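Local coordinates for protein microbial serine proteinases; subtilisin (Bacillus subtilis, PDB 2GKO) that hydrolyses peptide bonds as a cold-adapted, calcium-loaded serine protease of the subtilase family, at residues A[20-32]-A[254-266]. Residues are numbered along the deposited sequence; the frame is centred on the assembly and turned at random.
With CA (calcium ion), chain B.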
ATOM      1  N   THR A  20       1.177 -14.648  15.952  1.00 18.65           N
ATOM      2  CA  THR A  20       2.172 -15.533  15.342  1.00 19.50           C
ATOM      3  C   THR A  20       1.932 -15.789  13.858  1.00 18.49           C
ATOM      4  O   THR A  20       2.815 -16.299  13.186  1.00 19.35           O
ATOM      5  CB  THR A  20       2.190 -16.888  16.071  1.00 19.97           C
ATOM      6  OG1 THR A  20       0.849 -17.379  16.188  1.00 23.37           O
ATOM      7  CG2 THR A  20       2.646 -16.699  17.501  1.00 22.16           C
ATOM      8  N   SER A  21       0.735 -15.471  13.380  1.00 17.52           N
ATOM      9  CA  SER A  21       0.412 -15.609  11.958  1.00 17.12           C
ATOM     10  C   SER A  21      -0.787 -14.747  11.603  1.00 16.07           C
ATOM     11  O   SER A  21      -1.528 -14.277  12.474  1.00 17.06           O
ATOM     12  CB  SER A  21       0.141 -17.078  11.587  1.00 17.18           C
ATOM     13  OG  SER A  21      -1.074 -17.532  12.154  1.00 19.33           O
ATOM     14  N   THR A  22      -0.979 -14.537  10.301  1.00 15.58           N
ATOM     15  CA  THR A  22      -2.070 -13.719   9.816  1.00 14.18           C
ATOM     16  C   THR A  22      -3.018 -14.566   8.978  1.00 14.21           C
ATOM     17  O   THR A  22      -2.796 -15.768   8.772  1.00 14.28           O
ATOM     18  CB  THR A  22      -1.527 -12.535   8.973  1.00 13.97           C
ATOM     19  OG1 THR A  22      -0.654 -13.049   7.959  1.00 12.58           O
ATOM     20  CG2 THR A  22      -0.642 -11.614   9.837  1.00 13.60           C
ATOM     21  N   SER A  23      -4.072 -13.916   8.494  1.00 14.14           N
ATOM     22  CA  SER A  23      -5.103 -14.578   7.719  1.00 14.32           C
ATOM     23  C   SER A  23      -5.869 -13.604   6.842  1.00 14.65           C
ATOM     24  O   SER A  23      -5.850 -12.382   7.058  1.00 13.44           O
ATOM     25  CB  SER A  23      -6.099 -15.282   8.664  1.00 14.39           C
ATOM     26  OG  SER A  23      -6.848 -14.333   9.408  1.00 15.69           O
ATOM     27  N   GLY A  24      -6.569 -14.159   5.855  1.00 14.31           N
ATOM     28  CA  GLY A  24      -7.571 -13.410   5.131  1.00 14.17           C
ATOM     29  C   GLY A  24      -7.097 -12.843   3.796  1.00 13.44           C
ATOM     30  O   GLY A  24      -5.925 -12.931   3.451  1.00 13.62           O
ATOM     31  N   GLY A  25      -8.039 -12.286   3.054  1.00 14.09           N
ATOM     32  CA  GLY A  25      -7.779 -11.712   1.744  1.00 13.75           C
ATOM     33  C   GLY A  25      -8.149 -12.603   0.576  1.00 14.31           C
ATOM     34  O   GLY A  25      -7.910 -12.237  -0.570  1.00 14.31           O
ATOM     35  N   ALA A  26      -8.728 -13.778   0.852  1.00 14.85           N
ATOM     36  CA  ALA A  26      -9.013 -14.740  -0.202  1.00 15.30           C
ATOM     37  C   ALA A  26      -9.841 -14.132  -1.322  1.00 15.27           C
ATOM     38  O   ALA A  26     -10.840 -13.466  -1.088  1.00 15.45           O
ATOM     39  CB  ALA A  26      -9.716 -15.965   0.365  1.00 16.01           C
ATOM     40  N   GLY A  27      -9.405 -14.369  -2.550  1.00 14.95           N
ATOM     41  CA  GLY A  27     -10.127 -13.917  -3.721  1.00 14.71           C
ATOM     42  C   GLY A  27      -9.816 -12.511  -4.185  1.00 13.44           C
ATOM     43  O   GLY A  27     -10.157 -12.178  -5.311  1.00 12.99           O
ATOM     44  N   ILE A  28      -9.152 -11.713  -3.348  1.00 12.61           N
ATOM     45  CA  ILE A  28      -8.873 -10.333  -3.696  1.00 12.18           C
ATOM     46  C   ILE A  28      -7.489 -10.246  -4.263  1.00 11.58           C
ATOM     47  O   ILE A  28      -6.554 -10.855  -3.746  1.00 12.44           O
ATOM     48  CB  ILE A  28      -9.008  -9.412  -2.477  1.00 12.16           C
ATOM     49  CG1 ILE A  28     -10.361  -9.626  -1.778  1.00 14.01           C
ATOM     50  CG2 ILE A  28      -8.823  -7.958  -2.906  1.00 13.23           C
ATOM     51  CD1 ILE A  28     -11.570  -9.379  -2.634  1.00 14.68           C
ATOM     52  N   ASN A  29      -7.341  -9.459  -5.330  1.00 10.19           N
ATOM     53  CA  ASN A  29      -6.052  -9.318  -6.018  1.00  9.92           C
ATOM     54  C   ASN A  29      -5.401  -8.015  -5.617  1.00 10.37           C
ATOM     55  O   ASN A  29      -6.043  -6.972  -5.662  1.00 10.63           O
ATOM     56  CB  ASN A  29      -6.268  -9.336  -7.533  1.00 10.58           C
ATOM     57  CG  ASN A  29      -7.111 -10.505  -7.970  1.00 10.53           C
ATOM     58  OD1 ASN A  29      -6.619 -11.643  -7.997  1.00 10.41           O
ATOM     59  ND2 ASN A  29      -8.401 -10.260  -8.227  1.00 10.21           N
ATOM     60  N   ILE A  30      -4.169  -8.088  -5.127  1.00  9.57           N
ATOM     61  CA  ILE A  30      -3.373  -6.909  -4.848  1.00  9.38           C
ATOM     62  C   ILE A  30      -2.353  -6.756  -5.967  1.00  9.07           C
ATOM     63  O   ILE A  30      -1.450  -7.580  -6.149  1.00  8.76           O
ATOM     64  CB  ILE A  30      -2.690  -6.973  -3.449  1.00  9.75           C
ATOM     65  CG1 ILE A  30      -3.737  -7.166  -2.343  1.00 10.37           C
ATOM     66  CG2 ILE A  30      -1.910  -5.691  -3.198  1.00 11.33           C
ATOM     67  CD1 ILE A  30      -3.151  -7.317  -0.947  1.00 10.63           C
ATOM     68  N   ALA A  31      -2.512  -5.677  -6.731  1.00  8.66           N
ATOM     69  CA  ALA A  31      -1.619  -5.335  -7.794  1.00  8.91           C
ATOM     70  C   ALA A  31      -0.547  -4.388  -7.277  1.00  8.63           C
ATOM     71  O   ALA A  31      -0.805  -3.213  -7.014  1.00  8.38           O
ATOM     72  CB  ALA A  31      -2.396  -4.718  -8.976  1.00  9.14           C
ATOM     73  N   VAL A  32       0.645  -4.921  -7.127  1.00  7.96           N
ATOM     74  CA  VAL A  32       1.770  -4.172  -6.641  1.00  8.76           C
ATOM     75  C   VAL A  32       2.505  -3.631  -7.842  1.00  8.53           C
ATOM     76  O   VAL A  32       3.183  -4.366  -8.584  1.00  9.52           O
ATOM     77  CB  VAL A  32       2.675  -5.052  -5.753  1.00  8.96           C
ATOM     78  CG1 VAL A  32       3.897  -4.286  -5.345  1.00  9.48           C
ATOM     79  CG2 VAL A  32       1.888  -5.539  -4.514  1.00 10.33           C
ATOM     80  N   HIS A 254       0.642  -2.117   3.952  1.00  9.31           N
ATOM     81  CA  HIS A 254      -0.125  -2.483   5.140  1.00  9.19           C
ATOM     82  C   HIS A 254      -1.608  -2.157   4.947  1.00  9.21           C
ATOM     83  O   HIS A 254      -2.484  -2.980   5.199  1.00  9.18           O
ATOM     84  CB  HIS A 254       0.402  -1.755   6.356  1.00  9.51           C
ATOM     85  CG  HIS A 254       1.649  -2.344   6.923  1.00  9.82           C
ATOM     86  ND1 HIS A 254       2.907  -1.949   6.522  1.00  8.31           N
ATOM     87  CD2 HIS A 254       1.844  -3.272   7.896  1.00 10.20           C
ATOM     88  CE1 HIS A 254       3.816  -2.594   7.230  1.00  9.63           C
ATOM     89  NE2 HIS A 254       3.194  -3.425   8.051  1.00  9.55           N
ATOM     90  N   ALA A 255      -1.887  -0.958   4.459  1.00  9.22           N
ATOM     91  CA  ALA A 255      -3.242  -0.559   4.126  1.00  9.56           C
ATOM     92  C   ALA A 255      -3.834  -1.354   2.975  1.00  9.34           C
ATOM     93  O   ALA A 255      -4.999  -1.688   3.008  1.00 11.22           O
ATOM     94  CB  ALA A 255      -3.280   0.901   3.799  1.00  9.83           C
ATOM     95  N   ALA A 256      -3.049  -1.654   1.942  1.00 10.20           N
ATOM     96  CA  ALA A 256      -3.585  -2.390   0.782  1.00 10.09           C
ATOM     97  C   ALA A 256      -3.966  -3.802   1.215  1.00 11.09           C
ATOM     98  O   ALA A 256      -4.994  -4.327   0.804  1.00 10.66           O
ATOM     99  CB  ALA A 256      -2.567  -2.451  -0.339  1.00 10.03           C
ATOM    100  N   GLY A 257      -3.123  -4.410   2.030  1.00 10.58           N
ATOM    101  CA  GLY A 257      -3.393  -5.705   2.639  1.00 10.95           C
ATOM    102  C   GLY A 257      -4.637  -5.686   3.514  1.00 11.14           C
ATOM    103  O   GLY A 257      -5.511  -6.573   3.417  1.00 10.77           O
ATOM    104  N   LEU A 258      -4.767  -4.657   4.346  1.00 10.38           N
ATOM    105  CA  LEU A 258      -5.967  -4.520   5.160  1.00 11.52           C
ATOM    106  C   LEU A 258      -7.204  -4.386   4.293  1.00 12.20           C
ATOM    107  O   LEU A 258      -8.232  -5.020   4.571  1.00 11.96           O
ATOM    108  CB  LEU A 258      -5.869  -3.346   6.115  1.00 11.46           C
ATOM    109  CG  LEU A 258      -7.053  -3.219   7.079  1.00 13.10           C
ATOM    110  CD1 LEU A 258      -7.188  -4.519   7.914  1.00 13.26           C
ATOM    111  CD2 LEU A 258      -6.907  -1.980   7.960  1.00 15.36           C
ATOM    112  N   ALA A 259      -7.120  -3.574   3.232  1.00 11.96           N
ATOM    113  CA  ALA A 259      -8.230  -3.404   2.304  1.00 12.34           C
ATOM    114  C   ALA A 259      -8.651  -4.742   1.717  1.00 12.53           C
ATOM    115  O   ALA A 259      -9.846  -5.034   1.617  1.00 13.64           O
ATOM    116  CB  ALA A 259      -7.850  -2.426   1.183  1.00 12.48           C
ATOM    117  N   ALA A 260      -7.682  -5.570   1.346  1.00 11.97           N
ATOM    118  CA  ALA A 260      -7.965  -6.890   0.770  1.00 12.20           C
ATOM    119  C   ALA A 260      -8.608  -7.833   1.780  1.00 12.31           C
ATOM    120  O   ALA A 260      -9.533  -8.570   1.445  1.00 12.41           O
ATOM    121  CB  ALA A 260      -6.705  -7.500   0.213  1.00 11.93           C
ATOM    122  N   LYS A 261      -8.121  -7.791   3.009  1.00 13.19           N
ATOM    123  CA  LYS A 261      -8.674  -8.570   4.112  1.00 13.63           C
ATOM    124  C   LYS A 261     -10.138  -8.176   4.353  1.00 14.42           C
ATOM    125  O   LYS A 261     -11.010  -9.051   4.567  1.00 15.91           O
ATOM    126  CB  LYS A 261      -7.828  -8.319   5.369  1.00 13.56           C
ATOM    127  CG  LYS A 261      -8.123  -9.220   6.542  1.00 14.51           C
ATOM    128  CD  LYS A 261      -7.102  -9.025   7.654  1.00 15.17           C
ATOM    129  CE  LYS A 261      -7.548  -9.705   8.955  1.00 16.13           C
ATOM    130  NZ  LYS A 261      -7.562 -11.181   8.859  1.00 15.44           N
ATOM    131  N   ILE A 262     -10.415  -6.871   4.326  1.00 13.74           N
ATOM    132  CA  ILE A 262     -11.773  -6.373   4.470  1.00 14.39           C
ATOM    133  C   ILE A 262     -12.631  -6.825   3.286  1.00 14.64           C
ATOM    134  O   ILE A 262     -13.724  -7.371   3.461  1.00 14.65           O
ATOM    135  CB  ILE A 262     -11.764  -4.824   4.583  1.00 14.07           C
ATOM    136  CG1 ILE A 262     -11.141  -4.400   5.909  1.00 14.62           C
ATOM    137  CG2 ILE A 262     -13.164  -4.234   4.454  1.00 15.31           C
ATOM    138  CD1 ILE A 262     -10.786  -2.924   5.964  1.00 14.78           C
ATOM    139  N   TRP A 263     -12.116  -6.634   2.071  1.00 14.38           N
ATOM    140  CA  TRP A 263     -12.882  -6.895   0.862  1.00 14.94           C
ATOM    141  C   TRP A 263     -13.286  -8.361   0.754  1.00 15.20           C
ATOM    142  O   TRP A 263     -14.384  -8.660   0.292  1.00 16.02           O
ATOM    143  CB  TRP A 263     -12.101  -6.465  -0.396  1.00 14.79           C
ATOM    144  CG  TRP A 263     -12.949  -5.910  -1.499  1.00 14.80           C
ATOM    145  CD1 TRP A 263     -14.308  -6.065  -1.679  1.00 14.65           C
ATOM    146  CD2 TRP A 263     -12.504  -5.078  -2.577  1.00 13.77           C
ATOM    147  NE1 TRP A 263     -14.718  -5.363  -2.780  1.00 15.18           N
ATOM    148  CE2 TRP A 263     -13.631  -4.742  -3.350  1.00 14.38           C
ATOM    149  CE3 TRP A 263     -11.261  -4.553  -2.947  1.00 12.69           C
ATOM    150  CZ2 TRP A 263     -13.542  -3.931  -4.481  1.00 15.66           C
ATOM    151  CZ3 TRP A 263     -11.177  -3.751  -4.053  1.00 14.71           C
ATOM    152  CH2 TRP A 263     -12.301  -3.454  -4.816  1.00 14.26           C
ATOM    153  N   ALA A 264     -12.402  -9.258   1.186  1.00 15.85           N
ATOM    154  CA  ALA A 264     -12.602 -10.699   1.058  1.00 16.76           C
ATOM    155  C   ALA A 264     -13.796 -11.156   1.885  1.00 17.68           C
ATOM    156  O   ALA A 264     -14.445 -12.152   1.559  1.00 18.05           O
ATOM    157  CB  ALA A 264     -11.365 -11.429   1.481  1.00 16.72           C
ATOM    158  N   GLN A 265     -14.105 -10.414   2.943  1.00 18.99           N
ATOM    159  CA  GLN A 265     -15.268 -10.721   3.785  1.00 20.58           C
ATOM    160  C   GLN A 265     -16.575 -10.097   3.269  1.00 21.45           C
ATOM    161  O   GLN A 265     -17.670 -10.473   3.720  1.00 22.83           O
ATOM    162  CB  GLN A 265     -14.979 -10.284   5.213  1.00 20.43           C
ATOM    163  CG  GLN A 265     -13.845 -11.059   5.873  1.00 22.76           C
ATOM    164  CD  GLN A 265     -13.907 -12.557   5.576  1.00 25.53           C
ATOM    165  OE1 GLN A 265     -14.895 -13.212   5.922  1.00 26.40           O
ATOM    166  NE2 GLN A 265     -12.875 -13.094   4.915  1.00 23.70           N
ATOM    167  N   SER A 266     -16.466  -9.155   2.334  1.00 22.11           N
ATOM    168  CA  SER A 266     -17.610  -8.595   1.611  1.00 22.56           C
ATOM    169  C   SER A 266     -17.332  -8.502   0.120  1.00 22.94           C
ATOM    170  O   SER A 266     -17.270  -7.394  -0.429  1.00 22.63           O
ATOM    171  CB  SER A 266     -17.942  -7.205   2.142  1.00 22.99           C
ATOM    172  OG  SER A 266     -18.065  -7.220   3.543  1.00 24.24           O
TER
HETATM  173 CA    CA B 610      -7.208 -13.706  -8.392  1.00  9.95          CA
HETATM  174  O   HOH W   1     -10.340 -11.695   4.805  1.00 12.68           O
HETATM  175  O   HOH W   2     -13.593 -14.242  -0.015  1.00 42.29           O
HETATM  176  O   HOH W   3      -9.205 -13.376  -7.614  1.00 14.55           O
HETATM  177  O   HOH W   4      -8.016 -15.754  -9.038  1.00 17.32           O
HETATM  178  O   HOH W   5      -8.071 -12.981 -10.425  1.00 16.08           O
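Ile-28 and Ile-30, two residues apart in the chain, point onto one face of helix 248-265. Ala-260 CB lies between them, 3.8 Å from Ile-28 CG2 and 3.7 Å from Ile-30 CD1. In Ile-28, CG1 stands anti to the carbonyl carbon (chi1 -52°), and CD1 reaches Trp-263 CB at 3.7 Å. The two side chains cross at about a right angle. Ile-30 CD1 also rests on the backbone of Ala-256 and Gly-257. Gly-25, without a side chain, lets the loop come close to the helix: its CA is 4.0 Å from Lys-261 CA. Ala-264 CB packs on the type II turn Gly-25 to Ile-28.

Lys-261 NZ gives a direct hydrogen bond to Ser-23 O (2.8 Å), from above the carbonyl plane. The lysine chain is extended from CG anti to the backbone N and bends only at chi4 (68°). Two waters add bridges. One accepts from Gly-25 N and Gln-265 NE2 and donates to Lys-261 O. The other donates to Ala-26 O and Ala-264 O.

Asn-29 points away from the helix, and its OD1 binds calcium (2.2 Å) together with Glu-49 and Asp-97. Strand segment 29-32 runs nearly antiparallel to helix segment 254-265 (161°), which packs against the central sheet of the subtilisin fold. Strand 133-137 adds Val-134 beside Ile-28 and Trp-263, and helix 271-283 touches Trp-263 through Val-274.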